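Local coordinates for phytanoyl-CoA dioxygenase (Streptomyces malaysiense, PDB 6ZYL), which catalyses the beta-hydroxylation of thioholgamide as a non-heme monooxygenase, probably using iron and 2-oxoglutarate, at residues 148-162 with 199-212. Residues are numbered along the deposited sequence; the frame is centred on the assembly and turned at random.
Sequences VALTDTTIANGTMRY and AVDVLLDAGQCSVH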
ATOM      1  N   VAL A 148      -5.741   3.484  -1.815  1.00 22.33           N
ATOM      2  CA  VAL A 148      -7.032   3.538  -2.493  1.00 22.00           C
ATOM      3  C   VAL A 148      -8.146   3.427  -1.463  1.00 22.07           C
ATOM      4  O   VAL A 148      -8.158   2.502  -0.641  1.00 20.92           O
ATOM      5  CB  VAL A 148      -7.150   2.426  -3.547  1.00 20.56           C
ATOM      6  CG1 VAL A 148      -8.499   2.510  -4.253  1.00 22.18           C
ATOM      7  CG2 VAL A 148      -6.010   2.505  -4.546  1.00 21.59           C
ATOM      8  N   ALA A 149      -9.096   4.357  -1.522  1.00 20.32           N
ATOM      9  CA  ALA A 149     -10.244   4.362  -0.622  1.00 22.43           C
ATOM     10  C   ALA A 149     -11.337   3.474  -1.207  1.00 22.43           C
ATOM     11  O   ALA A 149     -11.938   3.809  -2.233  1.00 20.69           O
ATOM     12  CB  ALA A 149     -10.758   5.784  -0.410  1.00 23.87           C
ATOM     13  N   LEU A 150     -11.592   2.336  -0.558  1.00 21.64           N
ATOM     14  CA  LEU A 150     -12.714   1.494  -0.954  1.00 22.48           C
ATOM     15  C   LEU A 150     -14.011   1.966  -0.310  1.00 24.37           C
ATOM     16  O   LEU A 150     -15.085   1.795  -0.895  1.00 23.26           O
ATOM     17  CB  LEU A 150     -12.436   0.037  -0.587  1.00 23.66           C
ATOM     18  CG  LEU A 150     -11.248  -0.611  -1.301  1.00 23.47           C
ATOM     19  CD1 LEU A 150     -11.158  -2.094  -0.950  1.00 26.32           C
ATOM     20  CD2 LEU A 150     -11.333  -0.426  -2.808  1.00 21.85           C
ATOM     21  N   THR A 151     -13.926   2.539   0.887  1.00 24.34           N
ATOM     22  CA  THR A 151     -14.979   3.347   1.482  1.00 25.13           C
ATOM     23  C   THR A 151     -14.546   4.809   1.464  1.00 26.36           C
ATOM     24  O   THR A 151     -13.379   5.129   1.229  1.00 23.89           O
ATOM     25  CB  THR A 151     -15.270   2.917   2.927  1.00 24.95           C
ATOM     26  OG1 THR A 151     -14.085   3.078   3.719  1.00 23.05           O
ATOM     27  CG2 THR A 151     -15.735   1.473   2.987  1.00 26.36           C
ATOM     28  N   ASP A 152     -15.497   5.704   1.725  1.00 24.65           N
ATOM     29  CA  ASP A 152     -15.133   7.083   2.021  1.00 24.45           C
ATOM     30  C   ASP A 152     -14.156   7.117   3.193  1.00 23.20           C
ATOM     31  O   ASP A 152     -14.182   6.252   4.073  1.00 21.21           O
ATOM     32  CB  ASP A 152     -16.370   7.912   2.374  1.00 29.38           C
ATOM     33  CG  ASP A 152     -17.287   8.146   1.191  1.00 33.23           C
ATOM     34  OD1 ASP A 152     -16.811   8.119   0.036  1.00 32.08           O
ATOM     35  OD2 ASP A 152     -18.493   8.369   1.426  1.00 40.26           O
ATOM     36  N   THR A 153     -13.285   8.121   3.209  1.00 24.11           N
ATOM     37  CA  THR A 153     -12.468   8.424   4.378  1.00 22.82           C
ATOM     38  C   THR A 153     -12.880   9.796   4.894  1.00 22.26           C
ATOM     39  O   THR A 153     -12.903  10.769   4.133  1.00 23.91           O
ATOM     40  CB  THR A 153     -10.969   8.384   4.065  1.00 22.57           C
ATOM     41  OG1 THR A 153     -10.639   9.388   3.101  1.00 25.23           O
ATOM     42  CG2 THR A 153     -10.578   7.004   3.542  1.00 21.73           C
ATOM     43  N   THR A 154     -13.226   9.860   6.177  1.00 21.97           N
ATOM     44  CA  THR A 154     -13.778  11.055   6.800  1.00 21.66           C
ATOM     45  C   THR A 154     -12.936  11.418   8.014  1.00 22.45           C
ATOM     46  O   THR A 154     -12.035  10.679   8.418  1.00 23.11           O
ATOM     47  CB  THR A 154     -15.235  10.838   7.223  1.00 20.62           C
ATOM     48  OG1 THR A 154     -15.270  10.084   8.442  1.00 23.26           O
ATOM     49  CG2 THR A 154     -16.004  10.085   6.146  1.00 22.93           C
ATOM     50  N   ILE A 155     -13.247  12.569   8.614  1.00 21.56           N
ATOM     51  CA  ILE A 155     -12.508  12.994   9.795  1.00 20.51           C
ATOM     52  C   ILE A 155     -12.754  12.089  10.992  1.00 21.12           C
ATOM     53  O   ILE A 155     -12.010  12.168  11.978  1.00 23.42           O
ATOM     54  CB  ILE A 155     -12.849  14.448  10.187  1.00 22.45           C
ATOM     55  CG1 ILE A 155     -14.319  14.578  10.593  1.00 22.04           C
ATOM     56  CG2 ILE A 155     -12.527  15.402   9.047  1.00 22.59           C
ATOM     57  CD1 ILE A 155     -14.628  15.852  11.377  1.00 23.94           C
ATOM     58  N   ALA A 156     -13.777  11.232  10.935  1.00 22.10           N
ATOM     59  CA  ALA A 156     -14.192  10.457  12.094  1.00 23.41           C
ATOM     60  C   ALA A 156     -14.097   8.946  11.931  1.00 23.78           C
ATOM     61  O   ALA A 156     -14.187   8.236  12.939  1.00 24.59           O
ATOM     62  CB  ALA A 156     -15.639  10.810  12.478  1.00 26.33           C
ATOM     63  N   ASN A 157     -13.922   8.424  10.718  1.00 22.95           N
ATOM     64  CA  ASN A 157     -13.907   6.981  10.517  1.00 24.42           C
ATOM     65  C   ASN A 157     -12.492   6.405  10.505  1.00 24.93           C
ATOM     66  O   ASN A 157     -12.270   5.333   9.934  1.00 25.90           O
ATOM     67  CB  ASN A 157     -14.673   6.615   9.241  1.00 21.46           C
ATOM     68  CG  ASN A 157     -13.889   6.873   7.967  1.00 21.47           C
ATOM     69  OD1 ASN A 157     -12.884   7.579   7.960  1.00 22.60           O
ATOM     70  ND2 ASN A 157     -14.363   6.296   6.869  1.00 25.35           N
ATOM     71  N   GLY A 158     -11.541   7.085  11.146  1.00 26.35           N
ATOM     72  CA  GLY A 158     -10.222   6.526  11.378  1.00 27.91           C
ATOM     73  C   GLY A 158      -9.245   6.736  10.245  1.00 29.22           C
ATOM     74  O   GLY A 158      -8.428   5.858   9.948  1.00 29.84           O
ATOM     75  N   THR A 159      -9.298   7.900   9.612  1.00 30.29           N
ATOM     76  CA  THR A 159      -8.478   8.113   8.435  1.00 29.81           C
ATOM     77  C   THR A 159      -7.033   8.429   8.822  1.00 27.68           C
ATOM     78  O   THR A 159      -6.699   8.681   9.984  1.00 25.88           O
ATOM     79  CB  THR A 159      -9.049   9.239   7.571  1.00 31.31           C
ATOM     80  OG1 THR A 159      -8.412   9.222   6.286  1.00 25.89           O
ATOM     81  CG2 THR A 159      -8.823  10.593   8.229  1.00 27.83           C
ATOM     82  N   MET A 160      -6.174   8.414   7.809  1.00 27.71           N
ATOM     83  CA  MET A 160      -4.758   8.705   7.948  1.00 26.73           C
ATOM     84  C   MET A 160      -4.512  10.206   7.907  1.00 27.45           C
ATOM     85  O   MET A 160      -5.222  10.955   7.229  1.00 26.71           O
ATOM     86  CB  MET A 160      -4.006   8.007   6.817  1.00 26.40           C
ATOM     87  CG  MET A 160      -2.503   8.092   6.825  1.00 28.79           C
ATOM     88  SD  MET A 160      -1.853   6.791   5.741  1.00 26.61           S
ATOM     89  CE  MET A 160      -2.665   7.172   4.188  1.00 22.87           C
ATOM     90  N   ARG A 161      -3.507  10.643   8.663  1.00 27.77           N
ATOM     91  CA  ARG A 161      -3.033  12.020   8.639  1.00 27.90           C
ATOM     92  C   ARG A 161      -1.616  12.052   8.084  1.00 26.37           C
ATOM     93  O   ARG A 161      -0.800  11.185   8.406  1.00 25.65           O
ATOM     94  CB  ARG A 161      -3.010  12.652  10.035  1.00 33.57           C
ATOM     95  CG  ARG A 161      -4.240  12.462  10.884  1.00 43.62           C
ATOM     96  CD  ARG A 161      -4.217  13.441  12.060  1.00 42.38           C
ATOM     97  NE  ARG A 161      -3.340  13.011  13.150  1.00 35.76           N
ATOM     98  CZ  ARG A 161      -3.579  11.965  13.937  1.00 40.53           C
ATOM     99  NH1 ARG A 161      -4.667  11.230  13.752  1.00 42.46           N
ATOM    100  NH2 ARG A 161      -2.731  11.652  14.907  1.00 39.44           N
ATOM    101  N   TYR A 162      -1.311  13.069   7.282  1.00 24.57           N
ATOM    102  CA  TYR A 162       0.027  13.246   6.734  1.00 25.61           C
ATOM    103  C   TYR A 162       0.743  14.400   7.428  1.00 30.82           C
ATOM    104  O   TYR A 162       0.115  15.364   7.873  1.00 29.64           O
ATOM    105  CB  TYR A 162      -0.010  13.541   5.232  1.00 24.83           C
ATOM    106  CG  TYR A 162      -0.380  12.387   4.336  1.00 23.76           C
ATOM    107  CD1 TYR A 162      -0.048  11.078   4.660  1.00 25.00           C
ATOM    108  CD2 TYR A 162      -1.054  12.616   3.145  1.00 25.44           C
ATOM    109  CE1 TYR A 162      -0.388  10.030   3.822  1.00 24.08           C
ATOM    110  CE2 TYR A 162      -1.392  11.583   2.306  1.00 25.25           C
ATOM    111  CZ  TYR A 162      -1.061  10.294   2.644  1.00 24.05           C
ATOM    112  OH  TYR A 162      -1.416   9.277   1.792  1.00 25.22           O
ATOM    113  N   ALA A 199      -0.850  18.839  10.532  1.00 34.60           N
ATOM    114  CA  ALA A 199      -1.117  17.573   9.864  1.00 35.04           C
ATOM    115  C   ALA A 199      -2.311  17.706   8.925  1.00 36.12           C
ATOM    116  O   ALA A 199      -3.195  18.545   9.121  1.00 32.12           O
ATOM    117  CB  ALA A 199      -1.375  16.474  10.893  1.00 33.00           C
ATOM    118  N   VAL A 200      -2.332  16.862   7.898  1.00 33.48           N
ATOM    119  CA  VAL A 200      -3.343  16.917   6.847  1.00 26.54           C
ATOM    120  C   VAL A 200      -4.134  15.617   6.869  1.00 26.75           C
ATOM    121  O   VAL A 200      -3.578  14.541   6.616  1.00 24.86           O
ATOM    122  CB  VAL A 200      -2.712  17.144   5.463  1.00 28.07           C
ATOM    123  CG1 VAL A 200      -3.793  17.349   4.412  1.00 30.97           C
ATOM    124  CG2 VAL A 200      -1.753  18.326   5.498  1.00 37.22           C
ATOM    125  N   ASP A 201      -5.430  15.722   7.161  1.00 27.39           N
ATOM    126  CA  ASP A 201      -6.321  14.572   7.086  1.00 27.47           C
ATOM    127  C   ASP A 201      -6.490  14.135   5.635  1.00 27.02           C
ATOM    128  O   ASP A 201      -6.752  14.960   4.755  1.00 22.72           O
ATOM    129  CB  ASP A 201      -7.685  14.921   7.682  1.00 29.20           C
ATOM    130  CG  ASP A 201      -7.753  14.690   9.179  1.00 31.99           C
ATOM    131  OD1 ASP A 201      -6.858  14.022   9.734  1.00 37.33           O
ATOM    132  OD2 ASP A 201      -8.720  15.175   9.803  1.00 34.80           O
ATOM    133  N   VAL A 202      -6.357  12.836   5.382  1.00 25.84           N
ATOM    134  CA  VAL A 202      -6.497  12.288   4.035  1.00 25.66           C
ATOM    135  C   VAL A 202      -7.974  11.960   3.835  1.00 23.83           C
ATOM    136  O   VAL A 202      -8.443  10.885   4.213  1.00 23.88           O
ATOM    137  CB  VAL A 202      -5.604  11.066   3.821  1.00 23.31           C
ATOM    138  CG1 VAL A 202      -5.687  10.599   2.375  1.00 22.93           C
ATOM    139  CG2 VAL A 202      -4.168  11.394   4.202  1.00 23.56           C
ATOM    140  N   LEU A 203      -8.704  12.891   3.229  1.00 22.30           N
ATOM    141  CA  LEU A 203     -10.149  12.793   3.062  1.00 23.79           C
ATOM    142  C   LEU A 203     -10.461  12.514   1.600  1.00 23.13           C
ATOM    143  O   LEU A 203     -10.137  13.325   0.725  1.00 22.05           O
ATOM    144  CB  LEU A 203     -10.833  14.076   3.529  1.00 23.39           C
ATOM    145  CG  LEU A 203     -10.463  14.494   4.954  1.00 24.65           C
ATOM    146  CD1 LEU A 203     -11.035  15.861   5.291  1.00 24.88           C
ATOM    147  CD2 LEU A 203     -10.936  13.447   5.956  1.00 22.37           C
ATOM    148  N   LEU A 204     -11.102  11.377   1.343  1.00 23.29           N
ATOM    149  CA  LEU A 204     -11.298  10.895  -0.012  1.00 21.78           C
ATOM    150  C   LEU A 204     -12.725  10.412  -0.210  1.00 20.86           C
ATOM    151  O   LEU A 204     -13.310   9.795   0.683  1.00 20.60           O
ATOM    152  CB  LEU A 204     -10.336   9.740  -0.325  1.00 22.28           C
ATOM    153  CG  LEU A 204      -8.838   9.977  -0.142  1.00 21.61           C
ATOM    154  CD1 LEU A 204      -8.078   8.660  -0.223  1.00 21.17           C
ATOM    155  CD2 LEU A 204      -8.337  10.954  -1.186  1.00 22.35           C
ATOM    156  N   ASP A 205     -13.276  10.693  -1.389  1.00 22.59           N
ATOM    157  CA  ASP A 205     -14.453   9.972  -1.845  1.00 24.79           C
ATOM    158  C   ASP A 205     -14.075   8.523  -2.130  1.00 24.97           C
ATOM    159  O   ASP A 205     -12.964   8.229  -2.580  1.00 20.86           O
ATOM    160  CB  ASP A 205     -15.027  10.607  -3.111  1.00 26.74           C
ATOM    161  CG  ASP A 205     -15.633  11.974  -2.861  1.00 28.41           C
ATOM    162  OD1 ASP A 205     -15.813  12.350  -1.683  1.00 32.23           O
ATOM    163  OD2 ASP A 205     -15.929  12.673  -3.851  1.00 34.97           O
ATOM    164  N   ALA A 206     -15.005   7.608  -1.857  1.00 23.11           N
ATOM    165  CA  ALA A 206     -14.795   6.212  -2.221  1.00 25.08           C
ATOM    166  C   ALA A 206     -14.431   6.117  -3.697  1.00 23.41           C
ATOM    167  O   ALA A 206     -15.109   6.688  -4.556  1.00 23.41           O
ATOM    168  CB  ALA A 206     -16.053   5.390  -1.929  1.00 27.11           C
ATOM    169  N   GLY A 207     -13.340   5.408  -3.988  1.00 23.14           N
ATOM    170  CA  GLY A 207     -12.818   5.283  -5.326  1.00 22.08           C
ATOM    171  C   GLY A 207     -11.600   6.144  -5.595  1.00 25.13           C
ATOM    172  O   GLY A 207     -10.766   5.781  -6.433  1.00 20.88           O
ATOM    173  N   GLN A 208     -11.489   7.282  -4.917  1.00 24.29           N
ATOM    174  CA  GLN A 208     -10.290   8.092  -5.020  1.00 22.53           C
ATOM    175  C   GLN A 208      -9.154   7.442  -4.234  1.00 19.74           C
ATOM    176  O   GLN A 208      -9.355   6.519  -3.437  1.00 22.42           O
ATOM    177  CB  GLN A 208     -10.544   9.505  -4.498  1.00 23.18           C
ATOM    178  CG  GLN A 208     -11.634  10.261  -5.233  1.00 22.98           C
ATOM    179  CD  GLN A 208     -11.807  11.673  -4.711  1.00 23.71           C
ATOM    180  OE1 GLN A 208     -11.853  11.900  -3.503  1.00 21.74           O
ATOM    181  NE2 GLN A 208     -11.900  12.632  -5.622  1.00 22.81           N
ATOM    182  N   CYS A 209      -7.945   7.942  -4.453  1.00 21.40           N
ATOM    183  CA  CYS A 209      -6.787   7.424  -3.746  1.00 22.31           C
ATOM    184  C   CYS A 209      -5.848   8.567  -3.401  1.00 22.60           C
ATOM    185  O   CYS A 209      -5.946   9.672  -3.938  1.00 21.14           O
ATOM    186  CB  CYS A 209      -6.050   6.362  -4.572  1.00 22.28           C
ATOM    187  SG  CYS A 209      -5.189   7.014  -6.009  1.00 30.01           S
ATOM    188  N   SER A 210      -4.945   8.282  -2.470  1.00 23.34           N
ATOM    189  CA  SER A 210      -3.858   9.171  -2.102  1.00 21.85           C
ATOM    190  C   SER A 210      -2.549   8.473  -2.438  1.00 20.76           C
ATOM    191  O   SER A 210      -2.440   7.248  -2.319  1.00 23.00           O
ATOM    192  CB  SER A 210      -3.910   9.526  -0.616  1.00 22.86           C
ATOM    193  OG  SER A 210      -2.843  10.389  -0.272  1.00 29.45           O
ATOM    194  N   VAL A 211      -1.568   9.250  -2.879  1.00 22.33           N
ATOM    195  CA  VAL A 211      -0.233   8.752  -3.191  1.00 22.32           C
ATOM    196  C   VAL A 211       0.737   9.468  -2.267  1.00 23.58           C
ATOM    197  O   VAL A 211       0.779  10.703  -2.247  1.00 22.42           O
ATOM    198  CB  VAL A 211       0.140   8.989  -4.663  1.00 22.34           C
ATOM    199  CG1 VAL A 211       1.399   8.207  -5.019  1.00 22.69           C
ATOM    200  CG2 VAL A 211      -1.016   8.614  -5.576  1.00 21.95           C
ATOM    201  N   HIS A 212       1.509   8.707  -1.497  1.00 21.72           N
ATOM    202  CA  HIS A 212       2.470   9.311  -0.589  1.00 23.32           C
ATOM    203  C   HIS A 212       3.819   8.609  -0.671  1.00 22.16           C
ATOM    204  O   HIS A 212       3.921   7.444  -1.067  1.00 22.04           O
ATOM    205  CB  HIS A 212       1.942   9.328   0.871  1.00 21.19           C
ATOM    206  CG  HIS A 212       1.766   7.975   1.491  1.00 23.51           C
ATOM    207  ND1 HIS A 212       0.525   7.437   1.760  1.00 23.22           N
ATOM    208  CD2 HIS A 212       2.671   7.077   1.947  1.00 23.27           C
ATOM    209  CE1 HIS A 212       0.674   6.254   2.331  1.00 25.02           C
ATOM    210  NE2 HIS A 212       1.967   6.012   2.452  1.00 23.03           N
TER
HETATM  211  O   HOH W   1      -9.761  13.806  12.115  1.00 27.09           O
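Val202 CG2 sits over one face of the Tyr162 ring, 3.5 Å from the ring centroid, while Ser210 OG lies at the ring edge, in its plane; the Phe37 ring also stacks with Tyr162. The ring reaches from the sheet of strand 160-162 to that of strand 209-212: Tyr162 OH meets Ser210 OG at 2.7 Å and His212 ND1 also at 2.7 Å, and either partner could donate in each bond. The Tyr162 and His212 rings are inclined at 67°, with Tyr162 OH at the edge of the imidazole, near its plane. The Met160 chain, extended and then bent at chi3 (57°), brings CE to 3.9 Å from His212 CE1. NE2 of His212 is hydrogen-bonded to Asp130 OD2. A phenylalanine here has no hydroxyl and would probably leave Ser210 OG and His212 ND1 without this partner.

Further along, Val202 O is gripped from opposite faces of its carbonyl plane by Thr159 OG1, at 2.7 Å, and Thr153 OG1. At the loop end, Asp152 OD1 takes the Ala206 N-H nearly head-on at 2.7 Å, and Ala149 exchanges backbone bonds with Gly207 and Gln208 at the type II turn from Asp205 to Gln208.

Antiparallel pairing thus joins 160-162 to 200-201 in one sheet and 148-149 to 209 in the other, as expected of the double-stranded beta-helix of PhyH-family dioxygenases.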